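Local atomic coordinates of HMG-CoA Lyase (Bacillus subtilis subsp. subtilis, PDB entry 1YDO), a protein that is named an HMG-CoA lyase and folds as a TIM barrel of the HMGL-like family. Residues T32-L37 with K67-E72; T107-R110 with S116-E119; L142-G147 with K152-E157. All blocks are in the same frame, centred on the assembly; numbering follows the deposited sequence.

Contact 1. Residues T32-L37 with K67-E72; sequences TWINQL and KGIDRE
Asn-35 and Asp-70 lie face to face where the last turns of helix 27-38 meet the chain leaving helix 62-68. Their amide and carboxylate planes are only 7° apart, and Asn-35 CG sits 3.3 Å from Asp-70 OD1 and 3.5 Å from Asp-70 CG, which is the spacing of a stack of flat groups. The two side chains nevertheless run at about a right angle to each other. Each carries its CG anti to the carbonyl carbon, which sends both groups into the gap between the backbones, where the CA atoms of Asn-35 and Asp-70 are 5.8 Å apart. The carboxylate is also held from outside the stack: Asp-70 OD1 forms a salt bridge with Arg-39, whose guanidinium is shared with Glu-72, so the negative charges are probably offset there.

Beside this polar stack the contact is apolar. Ile-34 has CG1 anti to its carbonyl carbon (chi1 -63°), which leaves CG2 anti to the backbone N and facing Ile-69 CG2 at 3.7 Å, branch methyl to branch methyl. Ile-69 tucks CG1 between backbone N and carbonyl carbon (chi1 66°), which leaves CG2 for the helix while CG1 lies in plane at the edge of the Arg-71 guanidinium. Both isoleucines rest on Ile-47 of strand 44-49, and Ile-69 reaches Tyr-77 of strand 76-80; on another flank of helix 27-38, Trp-33, Gln-36 and Leu-37 pack against helix 270-284.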
ATOM      1  N   THR A  32      10.412  23.792  13.844  1.00 37.94           N
ATOM      2  CA  THR A  32      11.636  23.144  13.418  1.00 37.60           C
ATOM      3  C   THR A  32      11.379  22.083  12.350  1.00 38.20           C
ATOM      4  O   THR A  32      12.172  21.933  11.415  1.00 38.54           O
ATOM      5  CB  THR A  32      12.325  22.475  14.590  1.00 37.31           C
ATOM      6  OG1 THR A  32      12.344  23.365  15.715  1.00 39.59           O
ATOM      7  CG2 THR A  32      13.732  22.118  14.202  1.00 36.23           C
ATOM      8  N   TRP A  33      10.271  21.351  12.488  1.00 37.54           N
ATOM      9  CA  TRP A  33       9.915  20.289  11.539  1.00 36.90           C
ATOM     10  C   TRP A  33       9.375  20.819  10.225  1.00 37.54           C
ATOM     11  O   TRP A  33       9.663  20.266   9.158  1.00 36.25           O
ATOM     12  CB  TRP A  33       8.878  19.349  12.146  1.00 34.53           C
ATOM     13  CG  TRP A  33       8.522  18.213  11.268  1.00 30.64           C
ATOM     14  CD1 TRP A  33       9.373  17.331  10.684  1.00 30.02           C
ATOM     15  CD2 TRP A  33       7.204  17.788  10.926  1.00 30.90           C
ATOM     16  NE1 TRP A  33       8.664  16.372   9.998  1.00 29.48           N
ATOM     17  CE2 TRP A  33       7.332  16.636  10.127  1.00 29.91           C
ATOM     18  CE3 TRP A  33       5.925  18.273  11.215  1.00 31.44           C
ATOM     19  CZ2 TRP A  33       6.227  15.957   9.621  1.00 31.73           C
ATOM     20  CZ3 TRP A  33       4.821  17.591  10.711  1.00 31.59           C
ATOM     21  CH2 TRP A  33       4.982  16.450   9.921  1.00 32.38           C
ATOM     22  N   ILE A  34       8.574  21.878  10.315  1.00 37.71           N
ATOM     23  CA  ILE A  34       7.984  22.499   9.137  1.00 37.91           C
ATOM     24  C   ILE A  34       9.079  23.183   8.336  1.00 38.45           C
ATOM     25  O   ILE A  34       8.965  23.331   7.118  1.00 38.19           O
ATOM     26  CB  ILE A  34       6.908  23.530   9.534  1.00 38.76           C
ATOM     27  CG1 ILE A  34       5.756  22.818  10.257  1.00 38.73           C
ATOM     28  CG2 ILE A  34       6.374  24.246   8.297  1.00 38.22           C
ATOM     29  CD1 ILE A  34       4.586  23.717  10.618  1.00 37.84           C
ATOM     30  N   ASN A  35      10.143  23.590   9.027  1.00 37.60           N
ATOM     31  CA  ASN A  35      11.265  24.228   8.363  1.00 37.55           C
ATOM     32  C   ASN A  35      11.926  23.214   7.452  1.00 36.42           C
ATOM     33  O   ASN A  35      12.191  23.492   6.287  1.00 36.57           O
ATOM     34  CB  ASN A  35      12.257  24.752   9.393  1.00 39.01           C
ATOM     35  CG  ASN A  35      11.807  26.057  10.006  1.00 41.32           C
ATOM     36  OD1 ASN A  35      12.392  26.517  10.986  1.00 44.10           O
ATOM     37  ND2 ASN A  35      10.767  26.672   9.427  1.00 40.69           N
ATOM     38  N   GLN A  36      12.175  22.031   7.994  1.00 35.57           N
ATOM     39  CA  GLN A  36      12.772  20.964   7.216  1.00 36.34           C
ATOM     40  C   GLN A  36      11.909  20.762   5.969  1.00 36.10           C
ATOM     41  O   GLN A  36      12.388  20.805   4.834  1.00 35.11           O
ATOM     42  CB  GLN A  36      12.802  19.682   8.041  1.00 37.45           C
ATOM     43  CG  GLN A  36      13.467  19.846   9.396  1.00 40.55           C
ATOM     44  CD  GLN A  36      13.449  18.563  10.210  1.00 43.30           C
ATOM     45  OE1 GLN A  36      13.634  17.467   9.670  1.00 46.12           O
ATOM     46  NE2 GLN A  36      13.251  18.692  11.519  1.00 43.34           N
ATOM     47  N   LEU A  37      10.620  20.554   6.190  1.00 36.06           N
ATOM     48  CA  LEU A  37       9.700  20.353   5.092  1.00 36.31           C
ATOM     49  C   LEU A  37       9.820  21.431   4.019  1.00 37.99           C
ATOM     50  O   LEU A  37       9.960  21.113   2.844  1.00 37.80           O
ATOM     51  CB  LEU A  37       8.278  20.294   5.627  1.00 34.71           C
ATOM     52  CG  LEU A  37       7.715  18.909   5.923  1.00 33.49           C
ATOM     53  CD1 LEU A  37       8.767  17.966   6.470  1.00 34.00           C
ATOM     54  CD2 LEU A  37       6.584  19.085   6.890  1.00 32.63           C
ATOM     55  N   LYS A  67       3.673  32.186  12.230  1.00 60.13           N
ATOM     56  CA  LYS A  67       4.630  33.295  12.200  1.00 61.21           C
ATOM     57  C   LYS A  67       6.033  32.830  12.534  1.00 61.84           C
ATOM     58  O   LYS A  67       6.983  33.600  12.424  1.00 62.94           O
ATOM     59  CB  LYS A  67       4.213  34.387  13.191  1.00 61.32           C
ATOM     60  CG  LYS A  67       2.929  35.106  12.826  1.00 62.42           C
ATOM     61  CD  LYS A  67       2.513  36.084  13.908  1.00 62.25           C
ATOM     62  CE  LYS A  67       1.247  36.838  13.518  1.00 63.33           C
ATOM     63  NZ  LYS A  67       0.762  37.727  14.620  1.00 63.03           N
ATOM     64  N   GLY A  68       6.161  31.572  12.940  1.00 62.32           N
ATOM     65  CA  GLY A  68       7.469  31.044  13.287  1.00 62.27           C
ATOM     66  C   GLY A  68       8.235  30.386  12.150  1.00 62.40           C
ATOM     67  O   GLY A  68       9.465  30.476  12.095  1.00 61.74           O
ATOM     68  N   ILE A  69       7.516  29.724  11.245  1.00 62.26           N
ATOM     69  CA  ILE A  69       8.141  29.033  10.120  1.00 61.85           C
ATOM     70  C   ILE A  69       9.086  29.924   9.317  1.00 60.51           C
ATOM     71  O   ILE A  69       8.982  31.150   9.346  1.00 59.13           O
ATOM     72  CB  ILE A  69       7.089  28.481   9.145  1.00 63.61           C
ATOM     73  CG1 ILE A  69       6.347  29.640   8.471  1.00 65.19           C
ATOM     74  CG2 ILE A  69       6.114  27.579   9.883  1.00 64.50           C
ATOM     75  CD1 ILE A  69       5.555  29.232   7.242  1.00 66.43           C
ATOM     76  N   ASP A  70      10.008  29.292   8.600  1.00 59.24           N
ATOM     77  CA  ASP A  70      10.964  30.019   7.779  1.00 58.53           C
ATOM     78  C   ASP A  70      10.306  30.639   6.558  1.00 57.93           C
ATOM     79  O   ASP A  70      10.657  31.743   6.150  1.00 58.62           O
ATOM     80  CB  ASP A  70      12.091  29.093   7.329  1.00 58.46           C
ATOM     81  CG  ASP A  70      13.110  28.875   8.401  1.00 58.34           C
ATOM     82  OD1 ASP A  70      13.878  27.896   8.282  1.00 57.30           O
ATOM     83  OD2 ASP A  70      13.146  29.693   9.355  1.00 58.96           O
ATOM     84  N   ARG A  71       9.357  29.926   5.964  1.00 57.45           N
ATOM     85  CA  ARG A  71       8.659  30.433   4.790  1.00 56.24           C
ATOM     86  C   ARG A  71       9.617  30.623   3.607  1.00 56.90           C
ATOM     87  O   ARG A  71      10.214  31.682   3.432  1.00 57.03           O
ATOM     88  CB  ARG A  71       7.963  31.750   5.147  1.00 53.08           C
ATOM     89  CG  ARG A  71       6.874  32.113   4.181  1.00 50.67           C
ATOM     90  CD  ARG A  71       5.749  32.868   4.847  1.00 48.41           C
ATOM     91  NE  ARG A  71       5.105  32.131   5.930  1.00 48.00           N
ATOM     92  CZ  ARG A  71       3.853  32.350   6.327  1.00 48.06           C
ATOM     93  NH1 ARG A  71       3.321  31.651   7.316  1.00 48.20           N
ATOM     94  NH2 ARG A  71       3.117  33.259   5.708  1.00 49.09           N
ATOM     95  N   GLU A  72       9.752  29.572   2.805  1.00 58.09           N
ATOM     96  CA  GLU A  72      10.629  29.570   1.644  1.00 59.30           C
ATOM     97  C   GLU A  72       9.894  30.032   0.399  1.00 57.96           C
ATOM     98  O   GLU A  72       8.658  29.997   0.341  1.00 57.93           O
ATOM     99  CB  GLU A  72      11.157  28.161   1.398  1.00 63.79           C
ATOM    100  CG  GLU A  72      11.809  27.531   2.623  1.00 70.08           C
ATOM    101  CD  GLU A  72      13.264  27.923   2.786  1.00 73.38           C
ATOM    102  OE1 GLU A  72      13.778  27.877   3.938  1.00 74.73           O
ATOM    103  OE2 GLU A  72      13.899  28.256   1.755  1.00 74.60           O
TER

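Contact 2. Residues T107-R110 with S116-E119; sequences THNR and STSE
Arg-110 and Glu-119 form the salt bridge that joins the short helix 106-110 to the start of helix 117-133, with Arg-110 NH1 3.3 Å from Glu-119 OE2. The oxygen lies at the guanidinium edge, near its plane, but the carboxylate plane is turned 37° from it, so the contact runs through one nitrogen and one oxygen rather than a paired fork. Arg-110 gets there by a chain bent at chi2 and chi3, while Glu-119 runs extended beyond CG.

The same oxygen takes a second donor. Ser-116 N gives Glu-119 OE2 a weak hydrogen bond of 3.5 Å, fairly straight at 162°. Ser-116 N and Arg-110 NH1 are two donors and do not bond each other; both approach Glu-119 OE2. Behind them, Asn-109 sets its buried side chain against the peptide between Ser-116 and Thr-117.

Farther out, Arg-110 NH2 is bonded to Asn-114 OD1 in the intervening loop, which gives the guanidinium a second partner, and Thr-117 OG1 to Glu-106 OE2. Asn-109 and Thr-117 both touch Met-102 on strand 97-103. Ser-116 is at the N-cap, and Glu-119, three residues on, returns a weak bond to the backbone N of Ser-116, which resembles one half of a capping box, placed in a beta-alpha loop of the TIM barrel.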
ATOM      1  N   THR A 107     -25.001  13.557   7.510  1.00 58.77           N
ATOM      2  CA  THR A 107     -24.752  13.055   8.859  1.00 58.62           C
ATOM      3  C   THR A 107     -23.344  13.375   9.345  1.00 58.69           C
ATOM      4  O   THR A 107     -23.163  13.851  10.463  1.00 57.18           O
ATOM      5  CB  THR A 107     -24.970  11.536   8.928  1.00 58.38           C
ATOM      6  OG1 THR A 107     -26.239  11.218   8.346  1.00 58.39           O
ATOM      7  CG2 THR A 107     -24.951  11.058  10.376  1.00 57.36           C
ATOM      8  N   HIS A 108     -22.352  13.111   8.499  1.00 59.84           N
ATOM      9  CA  HIS A 108     -20.966  13.377   8.851  1.00 60.80           C
ATOM     10  C   HIS A 108     -20.737  14.864   9.071  1.00 61.67           C
ATOM     11  O   HIS A 108     -20.076  15.274  10.019  1.00 61.31           O
ATOM     12  CB  HIS A 108     -20.016  12.891   7.752  1.00 60.05           C
ATOM     13  CG  HIS A 108     -18.567  13.084   8.083  1.00 59.26           C
ATOM     14  ND1 HIS A 108     -17.950  12.431   9.135  1.00 59.49           N
ATOM     15  CD2 HIS A 108     -17.613  13.850   7.513  1.00 58.40           C
ATOM     16  CE1 HIS A 108     -16.684  12.788   9.189  1.00 57.73           C
ATOM     17  NE2 HIS A 108     -16.449  13.649   8.217  1.00 58.36           N
ATOM     18  N   ASN A 109     -21.285  15.668   8.175  1.00 63.27           N
ATOM     19  CA  ASN A 109     -21.126  17.108   8.264  1.00 65.49           C
ATOM     20  C   ASN A 109     -21.739  17.620   9.563  1.00 66.43           C
ATOM     21  O   ASN A 109     -21.069  18.253  10.387  1.00 65.69           O
ATOM     22  CB  ASN A 109     -21.806  17.780   7.070  1.00 65.96           C
ATOM     23  CG  ASN A 109     -21.277  19.170   6.809  1.00 66.35           C
ATOM     24  OD1 ASN A 109     -22.041  20.091   6.528  1.00 67.78           O
ATOM     25  ND2 ASN A 109     -19.962  19.329   6.880  1.00 67.41           N
ATOM     26  N   ARG A 110     -23.023  17.336   9.744  1.00 68.36           N
ATOM     27  CA  ARG A 110     -23.729  17.774  10.941  1.00 70.26           C
ATOM     28  C   ARG A 110     -23.068  17.247  12.214  1.00 70.35           C
ATOM     29  O   ARG A 110     -23.147  17.877  13.269  1.00 69.95           O
ATOM     30  CB  ARG A 110     -25.199  17.331  10.878  1.00 71.41           C
ATOM     31  CG  ARG A 110     -25.999  17.620  12.148  1.00 73.07           C
ATOM     32  CD  ARG A 110     -27.430  18.031  11.826  1.00 74.57           C
ATOM     33  NE  ARG A 110     -27.502  19.366  11.239  1.00 76.22           N
ATOM     34  CZ  ARG A 110     -27.102  20.476  11.854  1.00 77.81           C
ATOM     35  NH1 ARG A 110     -27.205  21.654  11.245  1.00 78.69           N
ATOM     36  NH2 ARG A 110     -26.595  20.413  13.080  1.00 78.38           N
ATOM     37  N   SER A 116     -25.805  21.797   8.508  1.00 69.07           N
ATOM     38  CA  SER A 116     -26.273  21.052   7.349  1.00 68.64           C
ATOM     39  C   SER A 116     -25.394  21.400   6.161  1.00 68.19           C
ATOM     40  O   SER A 116     -24.725  22.440   6.148  1.00 67.75           O
ATOM     41  CB  SER A 116     -27.723  21.407   7.022  1.00 69.18           C
ATOM     42  OG  SER A 116     -27.813  22.705   6.461  1.00 70.47           O
ATOM     43  N   THR A 117     -25.393  20.523   5.166  1.00 66.83           N
ATOM     44  CA  THR A 117     -24.599  20.745   3.973  1.00 65.92           C
ATOM     45  C   THR A 117     -24.883  22.134   3.407  1.00 65.28           C
ATOM     46  O   THR A 117     -23.965  22.836   2.988  1.00 65.36           O
ATOM     47  CB  THR A 117     -24.905  19.677   2.904  1.00 66.10           C
ATOM     48  OG1 THR A 117     -26.320  19.593   2.696  1.00 65.82           O
ATOM     49  CG2 THR A 117     -24.374  18.319   3.346  1.00 65.50           C
ATOM     50  N   SER A 118     -26.149  22.542   3.423  1.00 64.69           N
ATOM     51  CA  SER A 118     -26.530  23.855   2.902  1.00 63.33           C
ATOM     52  C   SER A 118     -25.903  24.966   3.717  1.00 61.88           C
ATOM     53  O   SER A 118     -25.300  25.882   3.176  1.00 61.05           O
ATOM     54  CB  SER A 118     -28.054  24.017   2.913  1.00 63.65           C
ATOM     55  OG  SER A 118     -28.552  23.995   4.238  1.00 64.88           O
ATOM     56  N   GLU A 119     -26.062  24.868   5.028  1.00 61.98           N
ATOM     57  CA  GLU A 119     -25.521  25.855   5.936  1.00 62.60           C
ATOM     58  C   GLU A 119     -24.034  25.997   5.710  1.00 62.42           C
ATOM     59  O   GLU A 119     -23.533  27.107   5.549  1.00 62.81           O
ATOM     60  CB  GLU A 119     -25.788  25.446   7.375  1.00 64.39           C
ATOM     61  CG  GLU A 119     -27.261  25.467   7.741  1.00 66.15           C
ATOM     62  CD  GLU A 119     -27.511  24.981   9.160  1.00 67.70           C
ATOM     63  OE1 GLU A 119     -26.910  25.548  10.106  1.00 67.60           O
ATOM     64  OE2 GLU A 119     -28.316  24.037   9.325  1.00 67.60           O
TER

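Contact 3. Residues L142-G147 with K152-E157; sequences LSTVFG and KDVPIE
Val-154 stands with CG1 anti to its backbone N (chi1 -179°) and CG2 anti to the carbonyl carbon, a setting that presents CG2 to the turn after strand 137-143. That methyl carries the contact: it lies 3.6 Å from Thr-144 O and 3.7 Å from Gly-147 CA, so it sits across the mouth of the turn and touches both of its ends. The other branch stays more distant, with CG1 4.0 Å from Thr-144 O. No hydrogen bond or salt bridge links the segments; the evidence points to van der Waals packing of one methyl on backbone.

The surface it packs on is shaped from within. Thr-144 OG1 donates to Gly-147 O at 2.8 Å, arriving above the carbonyl plane (48° out of it) rather than on a lone pair, and this bond ties together the two residues that Val-154 CG2 touches. Gly-147 has a phi of 122°, in a region of backbone space open mainly to glycine, and having no side chain it lets the returning chain run close by: the CA atoms of Gly-147 and Asp-153 are 5.0 Å apart.

Lys-152 joins in through its backbone, with Lys-152 O 3.2 Å from Gly-147 CA, while its NZ turns back to Pro-149 O within the loop. Val-145 rests on Leu-176 of strand 174-177, and Thr-144 N is bonded to Thr-179 OG1 in the loop after that strand. Phe-146 leaves the backbone away from segment 152-157 and packs on Val-188 and Val-191 of helix 185-196.

Pro-155 then occupies the N-cap of helix 156-169. The whole is the strand-to-helix loop of the beta-alpha-beta crossover, strand 137-143 to helix 156-169 to strand 174-177, the repeating unit from which a TIM barrel is built.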
ATOM      1  N   LEU A 142     -13.561  18.623   0.278  1.00 37.53           N
ATOM      2  CA  LEU A 142     -14.823  17.904   0.385  1.00 35.25           C
ATOM      3  C   LEU A 142     -14.511  16.520   0.961  1.00 34.33           C
ATOM      4  O   LEU A 142     -13.770  15.746   0.365  1.00 35.05           O
ATOM      5  CB  LEU A 142     -15.449  17.777  -0.997  1.00 35.12           C
ATOM      6  CG  LEU A 142     -16.970  17.802  -1.044  1.00 36.33           C
ATOM      7  CD1 LEU A 142     -17.421  17.496  -2.462  1.00 37.13           C
ATOM      8  CD2 LEU A 142     -17.547  16.792  -0.077  1.00 36.59           C
ATOM      9  N   SER A 143     -15.067  16.198   2.120  1.00 32.73           N
ATOM     10  CA  SER A 143     -14.768  14.911   2.707  1.00 32.58           C
ATOM     11  C   SER A 143     -15.901  13.926   2.550  1.00 34.98           C
ATOM     12  O   SER A 143     -16.984  14.276   2.085  1.00 35.33           O
ATOM     13  CB  SER A 143     -14.422  15.052   4.184  1.00 32.13           C
ATOM     14  OG  SER A 143     -15.511  15.569   4.906  1.00 32.14           O
ATOM     15  N   THR A 144     -15.617  12.683   2.934  1.00 37.20           N
ATOM     16  CA  THR A 144     -16.549  11.568   2.875  1.00 39.19           C
ATOM     17  C   THR A 144     -17.158  11.375   1.480  1.00 40.18           C
ATOM     18  O   THR A 144     -18.324  11.004   1.350  1.00 40.85           O
ATOM     19  CB  THR A 144     -17.652  11.738   3.958  1.00 40.18           C
ATOM     20  OG1 THR A 144     -18.358  10.506   4.121  1.00 43.32           O
ATOM     21  CG2 THR A 144     -18.628  12.816   3.575  1.00 39.92           C
ATOM     22  N   VAL A 145     -16.355  11.598   0.436  1.00 40.53           N
ATOM     23  CA  VAL A 145     -16.839  11.446  -0.931  1.00 41.14           C
ATOM     24  C   VAL A 145     -16.841   9.994  -1.392  1.00 41.56           C
ATOM     25  O   VAL A 145     -17.538   9.644  -2.340  1.00 41.36           O
ATOM     26  CB  VAL A 145     -16.004  12.284  -1.929  1.00 41.01           C
ATOM     27  CG1 VAL A 145     -15.988  13.729  -1.503  1.00 40.55           C
ATOM     28  CG2 VAL A 145     -14.605  11.756  -2.019  1.00 42.65           C
ATOM     29  N   PHE A 146     -16.072   9.146  -0.716  1.00 42.38           N
ATOM     30  CA  PHE A 146     -16.005   7.727  -1.069  1.00 43.06           C
ATOM     31  C   PHE A 146     -16.653   6.854  -0.005  1.00 44.74           C
ATOM     32  O   PHE A 146     -16.235   5.716   0.206  1.00 45.57           O
ATOM     33  CB  PHE A 146     -14.553   7.288  -1.246  1.00 40.64           C
ATOM     34  CG  PHE A 146     -13.900   7.846  -2.465  1.00 38.84           C
ATOM     35  CD1 PHE A 146     -14.266   7.397  -3.721  1.00 37.73           C
ATOM     36  CD2 PHE A 146     -12.924   8.837  -2.361  1.00 39.44           C
ATOM     37  CE1 PHE A 146     -13.669   7.929  -4.861  1.00 37.48           C
ATOM     38  CE2 PHE A 146     -12.318   9.379  -3.500  1.00 38.12           C
ATOM     39  CZ  PHE A 146     -12.693   8.923  -4.749  1.00 36.90           C
ATOM     40  N   GLY A 147     -17.668   7.387   0.666  1.00 45.85           N
ATOM     41  CA  GLY A 147     -18.334   6.615   1.690  1.00 46.92           C
ATOM     42  C   GLY A 147     -18.285   7.335   3.013  1.00 48.16           C
ATOM     43  O   GLY A 147     -17.319   8.038   3.308  1.00 47.92           O
ATOM     44  N   LYS A 152     -22.628   5.347   5.557  1.00 58.77           N
ATOM     45  CA  LYS A 152     -21.998   4.273   4.799  1.00 60.41           C
ATOM     46  C   LYS A 152     -21.864   4.614   3.317  1.00 61.44           C
ATOM     47  O   LYS A 152     -20.811   5.062   2.870  1.00 63.03           O
ATOM     48  CB  LYS A 152     -22.786   2.975   4.958  1.00 60.84           C
ATOM     49  CG  LYS A 152     -21.911   1.746   5.144  1.00 62.05           C
ATOM     50  CD  LYS A 152     -21.053   1.862   6.399  1.00 63.30           C
ATOM     51  CE  LYS A 152     -21.910   2.026   7.662  1.00 64.55           C
ATOM     52  NZ  LYS A 152     -21.102   2.266   8.905  1.00 63.77           N
ATOM     53  N   ASP A 153     -22.927   4.405   2.552  1.00 61.61           N
ATOM     54  CA  ASP A 153     -22.876   4.698   1.126  1.00 61.35           C
ATOM     55  C   ASP A 153     -23.165   6.176   0.849  1.00 61.08           C
ATOM     56  O   ASP A 153     -23.959   6.806   1.552  1.00 62.06           O
ATOM     57  CB  ASP A 153     -23.888   3.825   0.384  1.00 61.35           C
ATOM     58  CG  ASP A 153     -23.482   3.555  -1.042  1.00 61.15           C
ATOM     59  OD1 ASP A 153     -22.801   2.528  -1.266  1.00 61.78           O
ATOM     60  OD2 ASP A 153     -23.830   4.372  -1.930  1.00 60.71           O
ATOM     61  N   VAL A 154     -22.510   6.733  -0.164  1.00 59.60           N
ATOM     62  CA  VAL A 154     -22.731   8.127  -0.535  1.00 58.27           C
ATOM     63  C   VAL A 154     -22.949   8.223  -2.040  1.00 58.46           C
ATOM     64  O   VAL A 154     -22.064   7.883  -2.822  1.00 57.78           O
ATOM     65  CB  VAL A 154     -21.537   9.021  -0.170  1.00 57.66           C
ATOM     66  CG1 VAL A 154     -21.840  10.465  -0.547  1.00 55.62           C
ATOM     67  CG2 VAL A 154     -21.233   8.904   1.305  1.00 56.82           C
ATOM     68  N   PRO A 155     -24.135   8.695  -2.464  1.00 58.61           N
ATOM     69  CA  PRO A 155     -24.477   8.838  -3.888  1.00 57.74           C
ATOM     70  C   PRO A 155     -23.560   9.793  -4.641  1.00 56.85           C
ATOM     71  O   PRO A 155     -23.122  10.807  -4.105  1.00 57.39           O
ATOM     72  CB  PRO A 155     -25.918   9.334  -3.851  1.00 58.44           C
ATOM     73  CG  PRO A 155     -25.969  10.119  -2.566  1.00 59.57           C
ATOM     74  CD  PRO A 155     -25.216   9.223  -1.608  1.00 58.98           C
ATOM     75  N   ILE A 156     -23.285   9.473  -5.896  1.00 55.24           N
ATOM     76  CA  ILE A 156     -22.407  10.298  -6.697  1.00 54.69           C
ATOM     77  C   ILE A 156     -23.017  11.666  -7.005  1.00 55.48           C
ATOM     78  O   ILE A 156     -22.295  12.660  -7.126  1.00 55.62           O
ATOM     79  CB  ILE A 156     -22.062   9.581  -8.014  1.00 55.00           C
ATOM     80  CG1 ILE A 156     -20.593   9.818  -8.380  1.00 55.13           C
ATOM     81  CG2 ILE A 156     -22.993  10.036  -9.123  1.00 54.87           C
ATOM     82  CD1 ILE A 156     -20.217  11.255  -8.574  1.00 56.13           C
ATOM     83  N   GLU A 157     -24.345  11.715  -7.131  1.00 56.06           N
ATOM     84  CA  GLU A 157     -25.070  12.959  -7.430  1.00 55.52           C
ATOM     85  C   GLU A 157     -24.817  14.022  -6.374  1.00 54.18           C
ATOM     86  O   GLU A 157     -24.826  15.221  -6.668  1.00 53.41           O
ATOM     87  CB  GLU A 157     -26.581  12.705  -7.507  1.00 57.86           C
ATOM     88  CG  GLU A 157     -26.992  11.586  -8.460  1.00 61.13           C
ATOM     89  CD  GLU A 157     -27.000  10.212  -7.802  1.00 62.55           C
ATOM     90  OE1 GLU A 157     -26.925   9.200  -8.540  1.00 62.86           O
ATOM     91  OE2 GLU A 157     -27.094  10.145  -6.553  1.00 62.68           O
TER

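Contacts 2 and 3 are neighbours, their centres 13 Å apart, and they touch through His-108: its CD2 lies 3.8 Å from Ser-143 OG. Both occupy beta-alpha loops, following the adjacent parallel strands 97-103 and 137-143, at the C-terminal end of the barrel strands, the rim where TIM-barrel proteins generally keep their active sites. Contact 1 lies across the chain's centre, about 34 Å from contact 2 and 35 Å from contact 3 between centres. It joins two segments that lead from helices into strands 44-49 and 76-80, consistent with a place toward the opposite rim. All six segments belong to the one HMGL-like barrel.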